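Local coordinates for protection of telomeres protein poz1 (Schizosaccharomyces pombe, PDB 5WE0), which binds telomeric DNA and negatively regulates telomerase and telomere length, at residues A[65-70]-A[214-219]; A[102-107]-A[139-144]. All coordinates share one frame; numbering follows the deposited sequence.

Contact 1: residues A[65-70]-A[214-219]; sequences FNLSLD and SVLSRY
F65 and L67, which flank N66 at the C-terminal end of helix 54-64, pack against L216 of helix 209-230. N66 between them has a positive phi (57°) and is the C-prime residue of a Schellman motif, a common helix C-cap, in which the amide of L67 bonds back to the carbonyl of E62 and that of N66 to the carbonyl of Y63. The carbonyl oxygen of N66 then accepts the amide of L69 (L69 N to N66 O, 3.1 Å) in a type I turn. F65 and L67 both point toward helix 209-230, whereas N66 takes no part. The meeting point is the branched end of L216. Its CD2 comes up obliquely to the F65 ring, 3.6 Å from F65 CD2 and 3.7 Å from F65 CG, the two side chains crossing at about a right angle. L67 also crosses L216 roughly perpendicularly: L67 CD1 lies 3.9 Å from L216 CG, and L67 CD2 is 4.1 Å from L216 CD2. CG of L216 stands opposite its own backbone N (chi1 -177°), which carries the branch out from the helix toward the loop. The result is a small hydrophobic seam between a helix-terminating loop and a long helix in this all-helical chain, buried more deeply by I148 and A144 of helix 130-157 and by I96 and A99 of helix 93-115. At the next residue, L67 CD1 lies 4.0 Å from S217 CA, where the two backbones come nearest, L67 CA being 5.9 Å from S217 CA. The S217 hydroxyl is hydrogen-bonded to NE2 of H23, a residue on which the L67 side chain also packs.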
loop_
_atom_site.group_PDB
_atom_site.type_symbol
_atom_site.label_atom_id
_atom_site.label_comp_id
_atom_site.label_asym_id
_atom_site.label_seq_id
_atom_site.Cartn_x
_atom_site.Cartn_y
_atom_site.Cartn_z
ATOM N N PHE A 65 -3.935 4.574 2.853
ATOM C CA PHE A 65 -3.734 5.825 2.137
ATOM C C PHE A 65 -5.043 6.549 1.877
ATOM O O PHE A 65 -5.048 7.562 1.167
ATOM C CB PHE A 65 -2.966 5.584 0.824
ATOM C CG PHE A 65 -1.568 5.104 1.057
ATOM C CD1 PHE A 65 -0.592 5.980 1.500
ATOM C CD2 PHE A 65 -1.247 3.769 0.902
ATOM C CE1 PHE A 65 0.688 5.535 1.768
ATOM C CE2 PHE A 65 0.037 3.322 1.149
ATOM C CZ PHE A 65 1.003 4.206 1.593
ATOM N N ASN A 66 -6.148 6.061 2.449
ATOM C CA ASN A 66 -7.420 6.775 2.417
ATOM C C ASN A 66 -7.841 7.063 0.972
ATOM O O ASN A 66 -8.256 8.171 0.622
ATOM C CB ASN A 66 -7.306 8.059 3.254
ATOM C CG ASN A 66 -8.619 8.443 3.963
ATOM O OD1 ASN A 66 -9.595 7.695 3.951
ATOM N ND2 ASN A 66 -8.623 9.605 4.604
ATOM N N LEU A 67 -7.711 6.039 0.115
ATOM C CA LEU A 67 -7.949 6.218 -1.319
ATOM C C LEU A 67 -9.395 6.596 -1.640
ATOM O O LEU A 67 -9.659 7.072 -2.750
ATOM C CB LEU A 67 -7.542 4.958 -2.102
ATOM C CG LEU A 67 -6.041 4.656 -2.038
ATOM C CD1 LEU A 67 -5.658 3.492 -2.976
ATOM C CD2 LEU A 67 -5.244 5.911 -2.363
ATOM N N SER A 68 -10.335 6.374 -0.708
ATOM C CA SER A 68 -11.726 6.790 -0.903
ATOM C C SER A 68 -11.890 8.296 -1.045
ATOM O O SER A 68 -12.916 8.734 -1.581
ATOM C CB SER A 68 -12.593 6.347 0.271
ATOM O OG SER A 68 -12.940 4.999 0.101
ATOM N N LEU A 69 -10.926 9.092 -0.565
ATOM C CA LEU A 69 -10.996 10.551 -0.607
ATOM C C LEU A 69 -10.285 11.181 -1.804
ATOM O O LEU A 69 -9.348 10.622 -2.396
ATOM C CB LEU A 69 -10.418 11.192 0.656
ATOM C CG LEU A 69 -11.160 11.206 1.976
ATOM C CD1 LEU A 69 -10.297 11.944 3.006
ATOM C CD2 LEU A 69 -12.453 11.969 1.755
ATOM N N ASP A 70 -10.741 12.393 -2.126
ATOM C CA ASP A 70 -9.971 13.351 -2.919
ATOM C C ASP A 70 -10.203 14.760 -2.384
ATOM O O ASP A 70 -11.047 15.503 -2.901
ATOM C CB ASP A 70 -10.345 13.268 -4.396
ATOM C CG ASP A 70 -9.340 13.972 -5.275
ATOM O OD1 ASP A 70 -9.338 15.226 -5.289
ATOM O OD2 ASP A 70 -8.532 13.265 -5.925
ATOM N N SER A 214 -3.856 10.061 -6.702
ATOM C CA SER A 214 -4.535 9.689 -7.947
ATOM C C SER A 214 -3.870 8.482 -8.618
ATOM O O SER A 214 -4.550 7.542 -9.044
ATOM C CB SER A 214 -4.558 10.894 -8.889
ATOM O OG SER A 214 -4.950 10.489 -10.187
ATOM N N VAL A 215 -2.538 8.500 -8.725
ATOM C CA VAL A 215 -1.787 7.390 -9.320
ATOM C C VAL A 215 -2.044 6.098 -8.561
ATOM O O VAL A 215 -2.242 5.029 -9.161
ATOM C CB VAL A 215 -0.289 7.741 -9.344
ATOM C CG1 VAL A 215 0.561 6.506 -9.480
ATOM C CG2 VAL A 215 0.009 8.741 -10.447
ATOM N N LEU A 216 -2.012 6.164 -7.235
ATOM C CA LEU A 216 -2.186 4.964 -6.420
ATOM C C LEU A 216 -3.606 4.429 -6.536
ATOM O O LEU A 216 -3.816 3.212 -6.642
ATOM C CB LEU A 216 -1.848 5.280 -4.967
ATOM C CG LEU A 216 -1.913 4.127 -3.976
ATOM C CD1 LEU A 216 -1.085 2.975 -4.495
ATOM C CD2 LEU A 216 -1.393 4.621 -2.612
ATOM N N SER A 217 -4.599 5.320 -6.508
ATOM C CA SER A 217 -5.973 4.891 -6.746
ATOM C C SER A 217 -6.113 4.220 -8.110
ATOM O O SER A 217 -6.728 3.157 -8.236
ATOM C CB SER A 217 -6.910 6.090 -6.670
ATOM O OG SER A 217 -8.162 5.701 -7.204
ATOM N N ARG A 218 -5.557 4.846 -9.153
ATOM C CA ARG A 218 -5.639 4.274 -10.489
ATOM C C ARG A 218 -4.864 2.971 -10.583
ATOM O O ARG A 218 -5.267 2.069 -11.322
ATOM C CB ARG A 218 -5.154 5.295 -11.518
ATOM C CG ARG A 218 -6.207 6.374 -11.786
ATOM C CD ARG A 218 -5.756 7.331 -12.853
ATOM N NE ARG A 218 -4.806 8.316 -12.357
ATOM C CZ ARG A 218 -3.786 8.765 -13.072
ATOM N NH1 ARG A 218 -3.605 8.300 -14.298
ATOM N NH2 ARG A 218 -2.958 9.669 -12.576
ATOM N N TYR A 219 -3.762 2.846 -9.843
ATOM C CA TYR A 219 -3.056 1.571 -9.814
ATOM C C TYR A 219 -3.939 0.472 -9.233
ATOM O O TYR A 219 -3.957 -0.654 -9.736
ATOM C CB TYR A 219 -1.750 1.679 -9.007
ATOM C CG TYR A 219 -1.153 0.311 -8.844
ATOM C CD1 TYR A 219 -0.559 -0.349 -9.935
ATOM C CD2 TYR A 219 -1.251 -0.363 -7.638
ATOM C CE1 TYR A 219 -0.058 -1.634 -9.799
ATOM C CE2 TYR A 219 -0.755 -1.631 -7.482
ATOM C CZ TYR A 219 -0.166 -2.269 -8.563
ATOM O OH TYR A 219 0.304 -3.549 -8.383
#

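Contact 2: residues A[102-107]-A[139-144]; sequences RLENIE and KLYSCA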
loop_
_atom_site.group_PDB
_atom_site.type_symbol
_atom_site.label_atom_id
_atom_site.label_comp_id
_atom_site.label_asym_id
_atom_site.label_seq_id
_atom_site.Cartn_x
_atom_site.Cartn_y
_atom_site.Cartn_z
ATOM N N ARG A 102 3.300 -4.754 1.187
ATOM C CA ARG A 102 1.974 -5.191 0.781
ATOM C C ARG A 102 1.725 -4.790 -0.672
ATOM O O ARG A 102 1.222 -5.587 -1.464
ATOM C CB ARG A 102 0.904 -4.582 1.688
ATOM C CG ARG A 102 0.794 -5.249 3.050
ATOM C CD ARG A 102 -0.380 -4.695 3.843
ATOM N NE ARG A 102 -0.036 -4.474 5.245
ATOM C CZ ARG A 102 0.219 -5.446 6.114
ATOM N NH1 ARG A 102 0.170 -6.713 5.728
ATOM N NH2 ARG A 102 0.524 -5.152 7.371
ATOM N N LEU A 103 2.080 -3.554 -1.020
ATOM C CA LEU A 103 1.900 -3.080 -2.384
ATOM C C LEU A 103 2.707 -3.931 -3.355
ATOM O O LEU A 103 2.254 -4.258 -4.461
ATOM C CB LEU A 103 2.326 -1.627 -2.484
ATOM C CG LEU A 103 1.855 -0.926 -3.743
ATOM C CD1 LEU A 103 0.330 -0.841 -3.770
ATOM C CD2 LEU A 103 2.506 0.460 -3.818
ATOM N N GLU A 104 3.902 -4.306 -2.945
ATOM C CA GLU A 104 4.735 -5.165 -3.771
ATOM C C GLU A 104 4.135 -6.563 -3.930
ATOM O O GLU A 104 4.206 -7.138 -5.022
ATOM C CB GLU A 104 6.134 -5.206 -3.167
ATOM C CG GLU A 104 7.148 -5.995 -3.929
ATOM C CD GLU A 104 8.514 -5.823 -3.308
ATOM O OE1 GLU A 104 8.737 -6.407 -2.225
ATOM O OE2 GLU A 104 9.355 -5.108 -3.906
ATOM N N ASN A 105 3.537 -7.130 -2.865
ATOM C CA ASN A 105 2.844 -8.414 -3.013
ATOM C C ASN A 105 1.719 -8.302 -4.034
ATOM O O ASN A 105 1.561 -9.178 -4.887
ATOM C CB ASN A 105 2.263 -8.897 -1.682
ATOM C CG ASN A 105 3.329 -9.182 -0.621
ATOM O OD1 ASN A 105 4.516 -9.310 -0.921
ATOM N ND2 ASN A 105 2.895 -9.238 0.645
ATOM N N ILE A 106 0.946 -7.207 -3.983
ATOM C CA ILE A 106 -0.124 -6.998 -4.958
ATOM C C ILE A 106 0.444 -6.996 -6.366
ATOM O O ILE A 106 -0.057 -7.682 -7.264
ATOM C CB ILE A 106 -0.874 -5.686 -4.668
ATOM C CG1 ILE A 106 -1.615 -5.755 -3.339
ATOM C CG2 ILE A 106 -1.827 -5.369 -5.790
ATOM C CD1 ILE A 106 -2.056 -4.358 -2.827
ATOM N N GLU A 107 1.509 -6.218 -6.575
ATOM C CA GLU A 107 2.073 -6.097 -7.910
ATOM C C GLU A 107 2.619 -7.440 -8.379
ATOM O O GLU A 107 2.508 -7.795 -9.562
ATOM C CB GLU A 107 3.173 -5.024 -7.924
ATOM C CG GLU A 107 3.999 -4.927 -9.222
ATOM C CD GLU A 107 3.181 -4.592 -10.471
ATOM O OE1 GLU A 107 1.972 -4.272 -10.364
ATOM O OE2 GLU A 107 3.755 -4.626 -11.585
ATOM N N LYS A 139 3.526 1.383 -14.915
ATOM C CA LYS A 139 3.884 2.799 -14.835
ATOM C C LYS A 139 3.268 3.437 -13.594
ATOM O O LYS A 139 3.942 4.165 -12.859
ATOM C CB LYS A 139 3.421 3.521 -16.100
ATOM C CG LYS A 139 4.413 3.375 -17.251
ATOM C CD LYS A 139 3.736 3.485 -18.612
ATOM C CE LYS A 139 3.189 4.861 -18.861
ATOM N NZ LYS A 139 2.450 4.962 -20.149
ATOM N N LEU A 140 1.985 3.155 -13.345
ATOM C CA LEU A 140 1.323 3.642 -12.143
ATOM C C LEU A 140 1.986 3.097 -10.887
ATOM O O LEU A 140 2.161 3.831 -9.906
ATOM C CB LEU A 140 -0.166 3.262 -12.175
ATOM C CG LEU A 140 -0.977 3.958 -13.270
ATOM C CD1 LEU A 140 -2.333 3.272 -13.500
ATOM C CD2 LEU A 140 -1.162 5.437 -12.905
ATOM N N TYR A 141 2.341 1.808 -10.885
ATOM C CA TYR A 141 2.954 1.209 -9.701
ATOM C C TYR A 141 4.242 1.922 -9.344
ATOM O O TYR A 141 4.509 2.233 -8.171
ATOM C CB TYR A 141 3.240 -0.265 -9.936
ATOM C CG TYR A 141 4.061 -0.900 -8.845
ATOM C CD1 TYR A 141 3.450 -1.330 -7.678
ATOM C CD2 TYR A 141 5.441 -1.110 -8.986
ATOM C CE1 TYR A 141 4.164 -1.917 -6.664
ATOM C CE2 TYR A 141 6.173 -1.724 -7.960
ATOM C CZ TYR A 141 5.509 -2.114 -6.792
ATOM O OH TYR A 141 6.161 -2.711 -5.726
ATOM N N SER A 142 5.090 2.099 -10.345
ATOM C CA SER A 142 6.395 2.701 -10.144
ATOM C C SER A 142 6.264 4.155 -9.676
ATOM O O SER A 142 7.006 4.598 -8.801
ATOM C CB SER A 142 7.187 2.549 -11.456
ATOM O OG SER A 142 8.248 3.475 -11.553
ATOM N N CYS A 143 5.316 4.905 -10.237
ATOM C CA CYS A 143 5.074 6.266 -9.768
ATOM C C CYS A 143 4.546 6.264 -8.330
ATOM O O CYS A 143 5.043 7.009 -7.478
ATOM C CB CYS A 143 4.115 6.988 -10.721
ATOM S SG CYS A 143 3.852 8.803 -10.357
ATOM N N ALA A 144 3.534 5.433 -8.042
ATOM C CA ALA A 144 2.978 5.368 -6.690
ATOM C C ALA A 144 4.041 4.982 -5.672
ATOM O O ALA A 144 4.121 5.575 -4.590
ATOM C CB ALA A 144 1.817 4.377 -6.629
HETATM O O HOH W 1 8.784 -3.225 -5.840
#
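Y141 reaches from helix 130-157 to helix 93-115 and lays its ring against L103 and E107 and its hydroxyl on E104. Its CG is anti to its backbone N, which throws the ring across to the other helix. The E107 side chain spreads over one ring face: its CG sits 3.8 Å from the ring centroid and only 3° off the normal, a CH-pi contact, and E107 CB approaches Y141 CE1 to 3.5 Å. A bend at chi2 (61°) sends the E107 carboxylate along the ring toward Y141 CG, its plane 19° from the ring's. This is a pair of nearly antiparallel helices in a helical fold, with 11.6 Å between the axes of the short segments, and the tyrosine spans that gap. The carboxylate is gripped by several donors: Y219 and Q111 by hydrogen bonds, R110 by a salt bridge, which would stabilise its negative charge. L103 runs alongside the tyrosine, the two pointing opposite ways, with L103 CG 3.9 Å from Y141 CE1. At the far end, Y141 OH lies 3.4 Å from E104 CA. A water in the ring plane joins it to the extended E104 side chain, 2.7 Å from Y141 OH and 2.8 Å from E104 OE2, and donates to that oxygen.

Contacts 1 and 2 lie with centres about 12 Å apart, and both segments of contact 2 fall, in sequence, between those of contact 1. Helix 209-230, which supplies half of contact 1, also borders contact 2. Its Y219 extends from the 214-219 segment to E107 of contact 2, with Y219 OH 2.7 Å from E107 OE1 in a probable hydrogen bond, while Y219 CE1 packs 3.6 Å from Y141 CB. V215 fits closely against helix 130-157, with V215 CG1 3.5 Å from A144 N. The C113-C231 disulfide links helix 93-115 covalently to the residue that follows helix 209-230.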